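Local atomic coordinates of breast cancer anti-estrogen resistance protein 1 (Mus musculus, PDB entry 5W93), a protein that acts as a docking protein that coordinates tyrosine kinase-based signalling in cell adhesion and is implicated in inducing cell migration. Residues 112-115 with 116-120; 124-127 with 128-131. The protein carries 2 engineered substitutions. All blocks are in the same frame, centred on the assembly; numbering follows the deposited sequence.

Contact 1 (112-115 with 116-120) and contact 2 (124-127 with 128-131) follow each other along helix 107-135, the last helix of this C-terminal domain. Their centres lie about 17 Å apart, and each is about 10 Å from the centre of the chain. Both join side chains three or four residues apart on one helix, each with four backbone hydrogen bonds across it. Thr-124 OG1, in contact 2, is hydrogen-bonded to Gly-121 O and also to the carbonyl O of Leu-120, the last residue of contact 1. Contact 1 adds a long salt bridge near the helix surface, and contact 2 a CH-pi contact inside the bundle.

Contact 1: residues 112-115 with 116-120; sequences DMVD and RVKEL
Asp-115 OD1 has two polar partners, Lys-118 three residues later and Gln-111 four residues earlier. Lys-118 NZ lies 3.9 Å from Asp-115 OD1, a long salt bridge. The hydrogen bond to the same oxygen comes from the side-chain amide of Gln-111. That bond is the stronger of the two, and the lysine probably adds a looser electrostatic pull. Lys-118 has its CG beside its own backbone N (chi1 -77°), which turns the chain back over the preceding turn. From there it runs extended. Lys-118 CG passes 3.3 Å from Val-114 O. Lys-118 CE rests 3.7 Å from Val-114 CG1. The methyl packs against the aliphatic part of the lysine, next to its charged end.

The backbone beneath is regular alpha helix. Lys-118 N bonds to Val-114 O at 2.9 Å, and Glu-119 N bonds to Asp-115 O at 2.9 Å. Val-117 N bonds to Met-113 O in the same way. Arg-116 N bonds to Asp-112 O at 3.1 Å. This helix, 107-135, is the fourth of a four-helix bundle, the FAT-like fold of the Cas family C-terminal domain. Met-113, Val-114 and Val-117 face the bundle. Met-113 and Val-117 both touch Phe-32 of helix 5-37, and Met-113 also reaches Phe-45 of helix 42-69.

Arg-116 CG, set beside its own backbone N (chi1 -59°), lies 3.4 Å from Asp-112 O. The chain then bends at chi2. Its guanidinium makes no ion pair with Asp-112: Arg-116 NH2 and Asp-112 OD2 are 5.9 Å apart. The arginine side chain also touches Thr-96 of helix 73-102.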
ATOM      1  N   ASP A 112     -14.034   5.499  -8.010  1.00 31.87           N
ATOM      2  CA  ASP A 112     -13.573   4.120  -7.862  1.00 32.04           C
ATOM      3  C   ASP A 112     -12.081   4.064  -7.495  1.00 30.26           C
ATOM      4  O   ASP A 112     -11.674   3.355  -6.581  1.00 30.92           O
ATOM      5  CB  ASP A 112     -13.796   3.339  -9.150  1.00 30.74           C
ATOM      6  CG  ASP A 112     -15.252   2.942  -9.370  1.00 50.12           C
ATOM      7  OD1 ASP A 112     -16.103   3.164  -8.475  1.00 44.18           O
ATOM      8  OD2 ASP A 112     -15.525   2.379 -10.452  1.00 52.56           O
ATOM      9  N   MET A 113     -11.283   4.822  -8.232  1.00 27.96           N
ATOM     10  CA  MET A 113      -9.846   4.924  -7.980  1.00 26.20           C
ATOM     11  C   MET A 113      -9.600   5.475  -6.569  1.00 26.91           C
ATOM     12  O   MET A 113      -8.862   4.892  -5.781  1.00 25.23           O
ATOM     13  CB  MET A 113      -9.203   5.805  -9.059  1.00 27.92           C
ATOM     14  CG  MET A 113      -7.687   6.006  -8.955  1.00 27.59           C
ATOM     15  SD  MET A 113      -7.081   7.131 -10.237  1.00 27.70           S
ATOM     16  CE  MET A 113      -7.944   8.646  -9.834  1.00 28.10           C
ATOM     17  N   VAL A 114     -10.248   6.593  -6.248  1.00 29.99           N
ATOM     18  CA  VAL A 114     -10.152   7.188  -4.920  1.00 30.76           C
ATOM     19  C   VAL A 114     -10.509   6.203  -3.788  1.00 35.31           C
ATOM     20  O   VAL A 114      -9.868   6.205  -2.721  1.00 27.06           O
ATOM     21  CB  VAL A 114     -11.059   8.436  -4.829  1.00 35.46           C
ATOM     22  CG1 VAL A 114     -11.313   8.838  -3.381  1.00 35.77           C
ATOM     23  CG2 VAL A 114     -10.444   9.575  -5.618  1.00 36.69           C
ATOM     24  N   ASP A 115     -11.512   5.362  -4.032  1.00 32.48           N
ATOM     25  CA  ASP A 115     -11.959   4.379  -3.047  1.00 30.91           C
ATOM     26  C   ASP A 115     -10.903   3.299  -2.798  1.00 26.84           C
ATOM     27  O   ASP A 115     -10.702   2.889  -1.654  1.00 28.47           O
ATOM     28  CB  ASP A 115     -13.267   3.706  -3.491  1.00 34.61           C
ATOM     29  CG  ASP A 115     -14.490   4.627  -3.382  1.00 40.65           C
ATOM     30  OD1 ASP A 115     -14.428   5.662  -2.683  1.00 41.78           O
ATOM     31  OD2 ASP A 115     -15.519   4.301  -4.009  1.00 45.35           O
ATOM     32  N   ARG A 116     -10.253   2.815  -3.858  1.00 25.80           N
ATOM     33  CA  ARG A 116      -9.207   1.803  -3.682  1.00 24.25           C
ATOM     34  C   ARG A 116      -8.053   2.393  -2.910  1.00 23.29           C
ATOM     35  O   ARG A 116      -7.474   1.722  -2.072  1.00 27.30           O
ATOM     36  CB  ARG A 116      -8.673   1.251  -5.006  1.00 23.36           C
ATOM     37  CG  ARG A 116      -9.710   0.606  -5.891  1.00 35.90           C
ATOM     38  CD  ARG A 116     -10.353  -0.638  -5.275  1.00 35.57           C
ATOM     39  NE  ARG A 116     -11.508  -0.990  -6.099  1.00 53.07           N
ATOM     40  CZ  ARG A 116     -11.474  -1.822  -7.138  1.00 51.46           C
ATOM     41  NH1 ARG A 116     -10.352  -2.452  -7.471  1.00 49.39           N
ATOM     42  NH2 ARG A 116     -12.578  -2.045  -7.830  1.00 45.83           N
ATOM     43  N   VAL A 117      -7.703   3.640  -3.206  1.00 27.33           N
ATOM     44  CA  VAL A 117      -6.599   4.283  -2.492  1.00 24.96           C
ATOM     45  C   VAL A 117      -6.966   4.506  -1.028  1.00 23.43           C
ATOM     46  O   VAL A 117      -6.140   4.267  -0.147  1.00 29.01           O
ATOM     47  CB  VAL A 117      -6.185   5.602  -3.158  1.00 24.96           C
ATOM     48  CG1 VAL A 117      -5.163   6.347  -2.294  1.00 23.02           C
ATOM     49  CG2 VAL A 117      -5.617   5.319  -4.572  1.00 23.21           C
ATOM     50  N   LYS A 118      -8.206   4.926  -0.760  1.00 25.28           N
ATOM     51  CA  LYS A 118      -8.671   5.052   0.637  1.00 26.32           C
ATOM     52  C   LYS A 118      -8.577   3.719   1.385  1.00 26.58           C
ATOM     53  O   LYS A 118      -8.112   3.660   2.526  1.00 25.22           O
ATOM     54  CB  LYS A 118     -10.125   5.540   0.714  1.00 35.32           C
ATOM     55  CG  LYS A 118     -10.374   7.011   0.461  1.00 49.62           C
ATOM     56  CD  LYS A 118     -11.843   7.340   0.797  1.00 58.94           C
ATOM     57  CE  LYS A 118     -12.315   8.643   0.154  1.00 67.48           C
ATOM     58  NZ  LYS A 118     -13.786   8.604  -0.151  1.00 72.54           N
ATOM     59  N   GLU A 119      -9.036   2.655   0.739  1.00 25.18           N
ATOM     60  CA  GLU A 119      -8.986   1.320   1.327  1.00 28.22           C
ATOM     61  C   GLU A 119      -7.551   0.888   1.604  1.00 25.18           C
ATOM     62  O   GLU A 119      -7.267   0.260   2.629  1.00 25.13           O
ATOM     63  CB  GLU A 119      -9.664   0.302   0.411  1.00 29.12           C
ATOM     64  CG  GLU A 119      -9.626  -1.114   0.974  1.00 28.16           C
ATOM     65  CD  GLU A 119     -10.439  -2.102   0.153  1.00 37.27           C
ATOM     66  OE1 GLU A 119     -10.879  -1.738  -0.967  1.00 36.70           O
ATOM     67  OE2 GLU A 119     -10.619  -3.247   0.625  1.00 32.87           O
ATOM     68  N   LEU A 120      -6.646   1.235   0.691  1.00 23.93           N
ATOM     69  CA  LEU A 120      -5.218   0.993   0.913  1.00 26.42           C
ATOM     70  C   LEU A 120      -4.702   1.735   2.138  1.00 24.33           C
ATOM     71  O   LEU A 120      -4.019   1.141   2.978  1.00 26.22           O
ATOM     72  CB  LEU A 120      -4.394   1.388  -0.317  1.00 24.57           C
ATOM     73  CG  LEU A 120      -2.878   1.190  -0.142  1.00 25.99           C
ATOM     74  CD1 LEU A 120      -2.499  -0.286  -0.153  1.00 22.54           C
ATOM     75  CD2 LEU A 120      -2.093   1.955  -1.208  1.00 26.90           C
TER

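Contact 2: residues 124-127 with 128-131; sequences TQQF and RRVL
Residues 124-131 are continuous alpha helix, with Arg-128, Arg-129, Val-130 and Leu-131 each giving a backbone N-H to the carbonyl four residues earlier. Leu-131 lies over one face of the Phe-127 ring, toward its rim. Leu-131 CD1 is 4.2 Å from the centroid of the Phe-127 ring and 19° off the normal, a CH-pi contact. Leu-131 CG is 3.9 Å from Phe-127 CE1. With its CG anti to the backbone N (chi1 178°), Phe-127 lies beside its own carbonyl carbon, where Leu-131 of the next turn can cover the ring. Val-130 CG2 packs 3.4 Å from Gln-126 O.

Arg-128 bends at chi2 and chi3, which brings Arg-128 NH1 back to 3.4 Å from Gln-125 OE1. The amide and guanidinium planes there are 39° apart. Gln-126 CG meets the Arg-129 guanidinium at its edge, 3.8 Å from Arg-129 NH1. The amide oxygen of Gln-126 is instead hydrogen-bonded to the hydroxyl of Tyr-82.

Three helices surround this part of the bundle. Phe-127 touches Leu-86 of helix 73-102, Leu-131 touches Leu-66 of helix 42-69, and Arg-128 lies against Glu-19 and Leu-22 of helix 5-37.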
ATOM      1  N   THR A 124      -3.269  -0.307   5.391  1.00 24.22           N
ATOM      2  CA  THR A 124      -1.863  -0.173   5.794  1.00 20.05           C
ATOM      3  C   THR A 124      -1.735   0.301   7.249  1.00 24.09           C
ATOM      4  O   THR A 124      -0.846  -0.136   7.986  1.00 23.78           O
ATOM      5  CB  THR A 124      -1.083   0.799   4.864  1.00 24.43           C
ATOM      6  OG1 THR A 124      -1.683   2.100   4.887  1.00 28.62           O
ATOM      7  CG2 THR A 124      -1.033   0.259   3.415  1.00 19.66           C
ATOM      8  N   GLN A 125      -2.625   1.194   7.654  1.00 22.62           N
ATOM      9  CA  GLN A 125      -2.680   1.625   9.047  1.00 28.13           C
ATOM     10  C   GLN A 125      -3.018   0.456   9.956  1.00 27.79           C
ATOM     11  O   GLN A 125      -2.482   0.331  11.051  1.00 30.37           O
ATOM     12  CB  GLN A 125      -3.717   2.733   9.239  1.00 34.55           C
ATOM     13  CG  GLN A 125      -3.310   4.057   8.644  1.00 44.45           C
ATOM     14  CD  GLN A 125      -2.078   4.629   9.314  1.00 58.66           C
ATOM     15  OE1 GLN A 125      -1.887   4.490  10.532  1.00 59.09           O
ATOM     16  NE2 GLN A 125      -1.230   5.271   8.526  1.00 59.08           N
ATOM     17  N   GLN A 126      -3.924  -0.393   9.478  1.00 23.75           N
ATOM     18  CA  GLN A 126      -4.341  -1.573  10.208  1.00 26.66           C
ATOM     19  C   GLN A 126      -3.194  -2.582  10.326  1.00 33.39           C
ATOM     20  O   GLN A 126      -2.978  -3.163  11.391  1.00 24.77           O
ATOM     21  CB  GLN A 126      -5.543  -2.193   9.510  1.00 27.05           C
ATOM     22  CG  GLN A 126      -6.227  -3.249  10.285  1.00 34.47           C
ATOM     23  CD  GLN A 126      -7.594  -3.489   9.745  1.00 36.35           C
ATOM     24  OE1 GLN A 126      -7.764  -4.255   8.804  1.00 29.58           O
ATOM     25  NE2 GLN A 126      -8.585  -2.810  10.312  1.00 41.20           N
ATOM     26  N   PHE A 127      -2.459  -2.774   9.229  1.00 23.68           N
ATOM     27  CA  PHE A 127      -1.254  -3.606   9.230  1.00 22.26           C
ATOM     28  C   PHE A 127      -0.278  -3.148  10.317  1.00 21.37           C
ATOM     29  O   PHE A 127       0.196  -3.947  11.119  1.00 22.85           O
ATOM     30  CB  PHE A 127      -0.574  -3.555   7.859  1.00 19.75           C
ATOM     31  CG  PHE A 127       0.720  -4.341   7.772  1.00 27.02           C
ATOM     32  CD1 PHE A 127       0.857  -5.578   8.399  1.00 23.35           C
ATOM     33  CD2 PHE A 127       1.797  -3.841   7.036  1.00 31.13           C
ATOM     34  CE1 PHE A 127       2.049  -6.305   8.298  1.00 26.05           C
ATOM     35  CE2 PHE A 127       2.995  -4.557   6.926  1.00 30.92           C
ATOM     36  CZ  PHE A 127       3.120  -5.795   7.559  1.00 28.11           C
ATOM     37  N   ARG A 128      -0.010  -1.856  10.351  1.00 21.48           N
ATOM     38  CA  ARG A 128       0.917  -1.301  11.336  1.00 24.96           C
ATOM     39  C   ARG A 128       0.399  -1.505  12.764  1.00 31.30           C
ATOM     40  O   ARG A 128       1.158  -1.866  13.661  1.00 24.25           O
ATOM     41  CB  ARG A 128       1.161   0.182  11.065  1.00 28.70           C
ATOM     42  CG  ARG A 128       2.322   0.748  11.882  1.00 47.51           C
ATOM     43  CD  ARG A 128       1.982   2.065  12.550  1.00 57.18           C
ATOM     44  NE  ARG A 128       1.287   1.891  13.820  1.00 67.71           N
ATOM     45  CZ  ARG A 128      -0.016   2.083  13.994  1.00 71.17           C
ATOM     46  NH1 ARG A 128      -0.778   2.454  12.972  1.00 71.70           N
ATOM     47  NH2 ARG A 128      -0.559   1.903  15.194  1.00 69.55           N
ATOM     48  N   ARG A 129      -0.898  -1.287  12.968  1.00 28.06           N
ATOM     49  CA  ARG A 129      -1.504  -1.509  14.283  1.00 27.94           C
ATOM     50  C   ARG A 129      -1.302  -2.955  14.751  1.00 26.17           C
ATOM     51  O   ARG A 129      -0.900  -3.214  15.886  1.00 27.87           O
ATOM     52  CB  ARG A 129      -2.995  -1.163  14.257  1.00 27.39           C
ATOM     53  CG  ARG A 129      -3.560  -0.821  15.645  1.00 39.90           C
ATOM     54  CD  ARG A 129      -5.056  -0.550  15.615  1.00 54.73           C
ATOM     55  NE  ARG A 129      -5.798  -1.712  16.088  1.00 66.12           N
ATOM     56  CZ  ARG A 129      -6.313  -2.645  15.296  1.00 70.43           C
ATOM     57  NH1 ARG A 129      -6.183  -2.550  13.982  1.00 72.71           N
ATOM     58  NH2 ARG A 129      -6.964  -3.673  15.821  1.00 75.81           N
ATOM     59  N   VAL A 130      -1.575  -3.898  13.868  1.00 27.21           N
ATOM     60  CA  VAL A 130      -1.390  -5.312  14.164  1.00 26.90           C
ATOM     61  C   VAL A 130       0.072  -5.691  14.482  1.00 27.18           C
ATOM     62  O   VAL A 130       0.328  -6.489  15.393  1.00 27.08           O
ATOM     63  CB  VAL A 130      -1.915  -6.154  12.981  1.00 27.66           C
ATOM     64  CG1 VAL A 130      -1.415  -7.578  13.052  1.00 29.21           C
ATOM     65  CG2 VAL A 130      -3.454  -6.092  12.950  1.00 28.48           C
ATOM     66  N   LEU A 131       1.032  -5.134  13.744  1.00 25.34           N
ATOM     67  CA  LEU A 131       2.448  -5.341  14.090  1.00 27.71           C
ATOM     68  C   LEU A 131       2.752  -4.900  15.517  1.00 27.60           C
ATOM     69  O   LEU A 131       3.494  -5.564  16.231  1.00 30.01           O
ATOM     70  CB  LEU A 131       3.372  -4.584  13.137  1.00 26.19           C
ATOM     71  CG  LEU A 131       3.465  -5.063  11.695  1.00 31.11           C
ATOM     72  CD1 LEU A 131       4.369  -4.123  10.902  1.00 25.25           C
ATOM     73  CD2 LEU A 131       3.998  -6.490  11.680  1.00 30.94           C
TER